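Local coordinates for hypothetical protein (Parabacteroides merdae, PDB 4OO3) that is of unknown function but is probably an NAD(P)-dependent oxidoreductase, pairing a Rossmann nucleotide-binding domain with a C-terminal oxidoreductase domain, at residues Pro167-Glu172 / Ala353-Asp358; Gly171-Gly176 / Pro181-Glu186; Asp225-Glu230 / Ile290-Lys295. All coordinates share one frame; numbering follows the deposited sequence.

Contact 1: Pro167-Glu172 / Ala353-Asp358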
# COMPACT_ATOMS: atom_id res chain seq x y z
N PRO A 167 22.64 15.99 -2.51
CA PRO A 167 23.71 15.94 -1.51
C PRO A 167 23.88 17.23 -0.68
O PRO A 167 24.20 17.16 0.51
CB PRO A 167 24.96 15.70 -2.35
CG PRO A 167 24.48 15.01 -3.57
CD PRO A 167 23.10 15.54 -3.83
N ALA A 168 23.67 18.38 -1.33
CA ALA A 168 23.74 19.66 -0.64
C ALA A 168 22.72 19.76 0.49
O ALA A 168 22.98 20.39 1.52
CB ALA A 168 23.53 20.79 -1.64
N VAL A 169 21.57 19.12 0.31
CA VAL A 169 20.51 19.12 1.31
C VAL A 169 20.67 17.99 2.33
O VAL A 169 20.71 18.24 3.53
CB VAL A 169 19.13 19.02 0.63
CG1 VAL A 169 18.01 19.03 1.66
CG2 VAL A 169 18.95 20.16 -0.36
N TYR A 170 20.76 16.75 1.84
CA TYR A 170 20.68 15.54 2.69
C TYR A 170 22.04 15.01 3.14
O TYR A 170 22.17 14.47 4.25
CB TYR A 170 19.97 14.44 1.90
CG TYR A 170 19.53 13.22 2.69
CD1 TYR A 170 18.71 13.35 3.80
CD2 TYR A 170 19.87 11.94 2.27
CE1 TYR A 170 18.28 12.24 4.50
CE2 TYR A 170 19.43 10.82 2.96
CZ TYR A 170 18.64 10.98 4.08
OH TYR A 170 18.20 9.87 4.77
N GLY A 171 23.03 15.15 2.27
CA GLY A 171 24.32 14.53 2.47
C GLY A 171 24.24 13.10 1.98
O GLY A 171 23.53 12.81 1.03
N GLU A 172 24.97 12.21 2.65
CA GLU A 172 24.99 10.80 2.31
C GLU A 172 23.96 10.11 3.20
O GLU A 172 23.65 10.62 4.28
CB GLU A 172 26.39 10.25 2.56
CG GLU A 172 26.71 8.91 1.93
CD GLU A 172 28.08 8.38 2.37
OE1 GLU A 172 29.08 9.13 2.27
OE2 GLU A 172 28.16 7.23 2.83
N ALA A 353 24.95 28.56 8.76
CA ALA A 353 24.90 29.69 7.84
C ALA A 353 25.12 29.23 6.39
O ALA A 353 24.35 29.57 5.49
CB ALA A 353 25.93 30.73 8.23
N ALA A 354 26.18 28.45 6.19
CA ALA A 354 26.54 27.93 4.87
C ALA A 354 25.54 26.87 4.39
O ALA A 354 25.28 26.74 3.18
CB ALA A 354 27.94 27.35 4.91
N TYR A 355 24.98 26.10 5.32
CA TYR A 355 23.97 25.10 4.97
C TYR A 355 22.72 25.79 4.41
O TYR A 355 22.15 25.32 3.43
CB TYR A 355 23.62 24.23 6.19
CG TYR A 355 22.60 23.16 5.87
CD1 TYR A 355 22.92 22.12 4.99
CD2 TYR A 355 21.32 23.19 6.41
CE1 TYR A 355 21.99 21.14 4.68
CE2 TYR A 355 20.39 22.22 6.10
CZ TYR A 355 20.73 21.20 5.23
OH TYR A 355 19.81 20.23 4.91
N GLU A 356 22.31 26.90 5.02
CA GLU A 356 21.11 27.61 4.59
C GLU A 356 21.22 28.15 3.16
O GLU A 356 20.21 28.27 2.46
CB GLU A 356 20.79 28.75 5.57
CG GLU A 356 19.47 29.45 5.28
CD GLU A 356 18.89 30.17 6.49
OE1 GLU A 356 19.43 30.02 7.61
OE2 GLU A 356 17.88 30.88 6.32
N LYS A 357 22.44 28.47 2.73
CA LYS A 357 22.69 28.94 1.36
C LYS A 357 22.64 27.79 0.35
O LYS A 357 22.15 27.97 -0.77
CB LYS A 357 24.02 29.68 1.27
CG LYS A 357 24.12 30.87 2.21
CD LYS A 357 25.05 31.96 1.68
CE LYS A 357 26.46 31.43 1.43
NZ LYS A 357 27.39 32.52 1.03
N ASP A 358 23.17 26.63 0.73
CA ASP A 358 23.05 25.42 -0.10
C ASP A 358 21.58 25.03 -0.22
O ASP A 358 21.12 24.61 -1.28
CB ASP A 358 23.83 24.25 0.52
CG ASP A 358 25.34 24.49 0.54
OD1 ASP A 358 25.90 24.92 -0.48
OD2 ASP A 358 25.96 24.23 1.60
O HOH W 1 25.33 21.30 2.06
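Tyr-355 and Asp-358, one turn apart on helix 352-369, reach across to Ala-168 and Val-169 in the short, weakly bonded helix 167-170 of the C-terminal domain. Tyr-355 comes first along the longer helix. With CG anti to the backbone N (chi1 -178°), its ring stretches out to the neighbouring turn, and its hydroxyl donates a hydrogen bond to Val-169 O, OH to O 2.6 Å. The carbonyl oxygen lies at the ring edge, close to the ring plane, while the bond meets the C=O at 132° with the donor tilted 18° from the carbonyl plane. Val-169 CG1 stands 3.9 Å from the same Tyr-355 OH, and Ala-168 O approaches the ring obliquely, 3.4 Å from Tyr-355 CE1. A phenylalanine here has no hydroxyl and would probably leave Val-169 O without its donor. Around the ring, Ala-326 of strand 326-332 and Val-344 and Ala-346 of strand 341-346, in the mixed sheet, add further contacts.

One turn later, Asp-358 points its CB at the short helix, where it meets Ala-168 CB at 4.1 Å. Its carboxylate takes part through solvent: a bridging water donates to Ala-168 O at 2.6 Å and to Asp-358 OD2 at 3.0 Å. Beyond Asp-358, Leu-359 and Ser-362 extend the same helix surface against Val-169.

In the short helix that Gly-171 ends, the carbonyls of Ala-168 and Val-169 are thus each given a donor, one by a water and the other by a tyrosine hydroxyl, alongside the carbon contacts of the same two residues.

Contact 2: Gly171-Gly176 / Pro181-Glu186; sequences GEQLKG and PAIVKE
Where the chain enters strand 183-190 of the large mixed sheet in the C-terminal domain, Ala-182 docks against the preceding loop, meeting Gln-173, Leu-174, Lys-175 and Gly-176 around the turn that leads into the strand. Ala-182 CB points at that loop and lies 3.2 Å from Leu-174 O, a close methyl-to-carbonyl approach, with Lys-175 C at 3.7 Å and Leu-174 CB at 4.4 Å. Gly-176 passes so near that a beta carbon there would collide with Ala-182 N, and its positive phi suits a residue without a side chain. Backbone hydrogen bonds between Ala-182 and both Thr-298 and Lys-322 tie this strand entry to the two neighbouring strands.

Gln-173 meets the strand entry through its amide. CG is anti to the backbone N and the chain bends at chi2 (64°), which folds the amide back over its own loop and brings Gln-173 NE2 3.8 Å from Ala-182 CB. The Gln-173 side chain crosses that of Ile-183 at about a right angle, with Gln-173 NE2 3.9 Å from Ile-183 CG1. A bond between OE1 and Tyr-170 OH should help hold the amide's rotation, as should the one from Gln-173 NE2 to Leu-174 O: 2.8 Å, nearly straight at 166°, in the carbonyl plane and on a lone pair.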
# COMPACT_ATOMS: atom_id res chain seq x y z
N GLY A 171 23.03 15.15 2.27
CA GLY A 171 24.32 14.53 2.47
C GLY A 171 24.24 13.10 1.98
O GLY A 171 23.53 12.81 1.03
N GLU A 172 24.97 12.21 2.65
CA GLU A 172 24.99 10.80 2.31
C GLU A 172 23.96 10.11 3.20
O GLU A 172 23.65 10.62 4.28
CB GLU A 172 26.39 10.25 2.56
CG GLU A 172 26.71 8.91 1.93
CD GLU A 172 28.08 8.38 2.37
OE1 GLU A 172 29.08 9.13 2.27
OE2 GLU A 172 28.16 7.23 2.83
N GLN A 173 23.44 8.98 2.75
CA GLN A 173 22.51 8.19 3.57
C GLN A 173 23.27 7.49 4.69
O GLN A 173 24.19 6.70 4.44
CB GLN A 173 21.75 7.16 2.71
CG GLN A 173 20.89 6.17 3.49
CD GLN A 173 19.75 6.84 4.24
OE1 GLN A 173 18.93 7.52 3.63
NE2 GLN A 173 19.68 6.64 5.56
N LEU A 174 22.89 7.76 5.94
CA LEU A 174 23.54 7.09 7.06
C LEU A 174 23.03 5.67 7.18
O LEU A 174 21.93 5.36 6.72
CB LEU A 174 23.31 7.88 8.35
CG LEU A 174 23.85 9.31 8.32
CD1 LEU A 174 23.68 9.98 9.67
CD2 LEU A 174 25.32 9.32 7.91
N LYS A 175 23.83 4.81 7.78
CA LYS A 175 23.50 3.39 7.94
C LYS A 175 22.74 3.13 9.23
O LYS A 175 21.90 2.24 9.30
CB LYS A 175 24.77 2.53 7.96
CG LYS A 175 25.76 2.81 6.83
CD LYS A 175 25.53 1.97 5.59
CE LYS A 175 26.77 2.01 4.72
NZ LYS A 175 26.41 2.08 3.28
N GLY A 176 23.06 3.90 10.27
CA GLY A 176 22.44 3.71 11.56
C GLY A 176 22.76 2.33 12.11
O GLY A 176 23.73 1.69 11.69
N PRO A 181 18.07 3.13 14.33
CA PRO A 181 17.88 3.02 12.88
C PRO A 181 17.99 4.36 12.16
O PRO A 181 17.63 5.39 12.71
CB PRO A 181 16.45 2.48 12.76
CG PRO A 181 16.22 1.75 14.04
CD PRO A 181 16.96 2.53 15.08
N ALA A 182 18.49 4.31 10.93
CA ALA A 182 18.64 5.51 10.09
C ALA A 182 17.35 5.85 9.35
O ALA A 182 17.18 6.97 8.89
CB ALA A 182 19.78 5.31 9.09
N ILE A 183 16.46 4.87 9.23
CA ILE A 183 15.16 5.09 8.60
C ILE A 183 14.12 4.51 9.55
O ILE A 183 14.27 3.39 10.03
CB ILE A 183 15.09 4.46 7.19
CG1 ILE A 183 16.20 5.02 6.30
CG2 ILE A 183 13.73 4.73 6.56
CD1 ILE A 183 16.27 4.41 4.91
N VAL A 184 13.09 5.31 9.84
CA VAL A 184 12.05 4.94 10.80
C VAL A 184 10.69 5.40 10.27
O VAL A 184 10.55 6.57 9.96
CB VAL A 184 12.31 5.61 12.17
CG1 VAL A 184 11.18 5.28 13.15
CG2 VAL A 184 13.65 5.17 12.75
N LYS A 185 9.72 4.48 10.17
CA LYS A 185 8.34 4.81 9.75
C LYS A 185 7.30 4.14 10.66
O LYS A 185 7.27 2.91 10.79
CB LYS A 185 8.08 4.38 8.31
CG LYS A 185 8.96 5.12 7.33
CD LYS A 185 8.68 4.74 5.88
CE LYS A 185 9.70 5.40 4.97
NZ LYS A 185 9.56 6.88 4.93
N GLU A 186 6.45 4.95 11.27
CA GLU A 186 5.50 4.46 12.25
C GLU A 186 4.12 5.01 11.92
O GLU A 186 3.94 6.22 11.79
CB GLU A 186 5.92 4.89 13.66
CG GLU A 186 7.24 4.27 14.11
CD GLU A 186 7.77 4.87 15.40
OE1 GLU A 186 7.82 6.12 15.52
OE2 GLU A 186 8.16 4.09 16.30

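Contact 3: Asp225-Glu230 / Ile290-Lys295; sequences DLVQWE and IVYKIK
Helix 225-230 and strand 290-294 run in nearly the same direction, their axes 26° apart and 11.0 Å distant at closest approach, as Val-227 and Gln-228 of the helix face Tyr-292 and Ile-294 of the strand. This is helix-on-sheet packing in the alpha+beta C-terminal domain: helix 220-231 lies against one face of the mixed sheet, and helix 419-439 joins it there through Asn-422 and Ala-425 on Gln-228.

Tyr-292 takes the position between its backbone N and carbonyl carbon (chi1 62°), sending the ring off the strand; its side chain and that of Val-227 approach from opposite directions, the valine oblique to the ring. Tyr-292 OH reaches both valine methyls, 3.2 Å from Val-227 CG1 and 3.3 Å from Val-227 CG2. These distances are short, and the valine's near-eclipsed chi1 of -6° makes its exact placement doubtful. Two residues on, Ile-294 projects from the same strand face; its side chain and that of Val-227 pass in opposite directions, with CG2 to CG2 4.1 Å in the model. Val-227 thus meets two residues of one strand face. Gln-228 contributes only its aliphatic part, crossing Ile-294 at about a right angle, with Gln-228 CG 3.8 Å from Ile-294 CD1.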
# COMPACT_ATOMS: atom_id res chain seq x y z
N ASP A 225 7.98 -0.73 1.14
CA ASP A 225 8.09 -0.20 -0.21
C ASP A 225 8.61 1.22 -0.21
O ASP A 225 9.43 1.57 -1.05
CB ASP A 225 6.74 -0.23 -0.93
CG ASP A 225 6.84 0.23 -2.39
OD1 ASP A 225 7.50 -0.47 -3.18
OD2 ASP A 225 6.28 1.30 -2.73
N LEU A 226 8.13 2.04 0.72
CA LEU A 226 8.61 3.42 0.79
C LEU A 226 10.10 3.49 1.12
O LEU A 226 10.80 4.30 0.50
CB LEU A 226 7.82 4.26 1.80
CG LEU A 226 6.44 4.75 1.35
CD1 LEU A 226 5.93 5.75 2.37
CD2 LEU A 226 6.47 5.36 -0.04
N VAL A 227 10.60 2.68 2.05
CA VAL A 227 12.03 2.78 2.39
C VAL A 227 12.89 2.42 1.17
O VAL A 227 13.88 3.09 0.91
CB VAL A 227 12.49 2.12 3.74
CG1 VAL A 227 11.34 1.58 4.58
CG2 VAL A 227 13.61 1.10 3.56
N GLN A 228 12.49 1.41 0.41
CA GLN A 228 13.14 1.08 -0.87
C GLN A 228 13.05 2.23 -1.88
O GLN A 228 14.04 2.65 -2.47
CB GLN A 228 12.50 -0.17 -1.50
CG GLN A 228 12.68 -1.45 -0.69
CD GLN A 228 12.02 -2.67 -1.33
OE1 GLN A 228 11.25 -2.57 -2.30
NE2 GLN A 228 12.33 -3.83 -0.78
N TRP A 229 11.83 2.73 -2.06
CA TRP A 229 11.54 3.69 -3.12
C TRP A 229 12.09 5.10 -2.83
O TRP A 229 12.61 5.77 -3.73
CB TRP A 229 10.03 3.72 -3.34
CG TRP A 229 9.60 4.42 -4.56
CD1 TRP A 229 9.61 3.94 -5.84
CD2 TRP A 229 9.09 5.75 -4.63
NE1 TRP A 229 9.13 4.89 -6.71
CE2 TRP A 229 8.81 6.01 -5.99
CE3 TRP A 229 8.84 6.74 -3.69
CZ2 TRP A 229 8.30 7.23 -6.42
CZ3 TRP A 229 8.34 7.95 -4.11
CH2 TRP A 229 8.07 8.18 -5.47
N GLU A 230 11.98 5.54 -1.58
CA GLU A 230 12.52 6.85 -1.20
C GLU A 230 14.04 6.84 -1.01
O GLU A 230 14.72 7.76 -1.46
CB GLU A 230 11.88 7.33 0.10
CG GLU A 230 10.40 7.65 0.00
CD GLU A 230 9.75 7.78 1.37
OE1 GLU A 230 10.34 7.32 2.36
OE2 GLU A 230 8.64 8.32 1.46
N ILE A 290 9.00 -4.05 12.39
CA ILE A 290 10.14 -4.75 11.81
C ILE A 290 11.36 -3.85 11.87
O ILE A 290 11.28 -2.68 11.50
CB ILE A 290 9.91 -5.12 10.32
CG1 ILE A 290 8.46 -5.57 10.08
CG2 ILE A 290 10.93 -6.17 9.87
CD1 ILE A 290 8.14 -5.90 8.63
N VAL A 291 12.47 -4.41 12.36
CA VAL A 291 13.77 -3.80 12.18
C VAL A 291 14.56 -4.71 11.25
O VAL A 291 14.64 -5.91 11.47
CB VAL A 291 14.53 -3.61 13.51
CG1 VAL A 291 15.91 -3.01 13.26
CG2 VAL A 291 13.75 -2.69 14.42
N TYR A 292 15.12 -4.12 10.20
CA TYR A 292 15.89 -4.86 9.23
C TYR A 292 16.96 -3.99 8.60
O TYR A 292 16.87 -2.76 8.62
CB TYR A 292 14.97 -5.41 8.13
CG TYR A 292 14.23 -4.36 7.33
CD1 TYR A 292 13.07 -3.76 7.82
CD2 TYR A 292 14.67 -3.98 6.06
CE1 TYR A 292 12.39 -2.80 7.09
CE2 TYR A 292 13.99 -3.02 5.32
CZ TYR A 292 12.85 -2.44 5.83
OH TYR A 292 12.16 -1.49 5.11
N LYS A 293 17.98 -4.64 8.06
CA LYS A 293 19.00 -3.95 7.30
C LYS A 293 18.73 -4.14 5.81
O LYS A 293 18.46 -5.25 5.36
CB LYS A 293 20.39 -4.45 7.67
CG LYS A 293 20.86 -3.91 9.01
CD LYS A 293 22.22 -4.43 9.41
CE LYS A 293 22.76 -3.61 10.57
NZ LYS A 293 23.84 -4.31 11.32
N ILE A 294 18.77 -3.03 5.08
CA ILE A 294 18.64 -3.04 3.63
C ILE A 294 19.89 -2.38 3.06
O ILE A 294 20.10 -1.18 3.23
CB ILE A 294 17.34 -2.35 3.14
CG1 ILE A 294 17.43 -2.06 1.64
CG2 ILE A 294 17.06 -1.07 3.90
CD1 ILE A 294 16.09 -1.79 0.99
N LYS A 295 20.73 -3.19 2.41
CA LYS A 295 22.03 -2.76 1.90
C LYS A 295 22.83 -2.01 2.97
O LYS A 295 23.36 -0.93 2.72
CB LYS A 295 21.87 -1.89 0.65
CG LYS A 295 20.96 -2.52 -0.39
CD LYS A 295 21.48 -2.36 -1.81
CE LYS A 295 21.29 -0.96 -2.34
NZ LYS A 295 22.41 -0.58 -3.24

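How the contacts relate
All three contacts belong to the C-terminal domain, but their depth differs. Contact 3 is buried throughout and nearest the middle of the chain, without hydrogen bonds across it and mostly apolar apart from the Tyr-292 hydroxyl. Contacts 1 and 2 are only partly buried, and contact 1 lies farthest out, its centre about 32 Å from the centre of the chain. Contact 1 is joined by polar bonds to backbone oxygens; contact 2 combines a methyl docked on a carbonyl with an amide braced by its own loop. Contacts 1 and 2 share Gly-171 and Glu-172 yet do not otherwise touch. Contacts 2 and 3 meet directly on the mixed sheet: Ile-183 packs on Val-227, and Lys-185 NZ makes a 2.7 Å salt bridge with Glu-230 OE1.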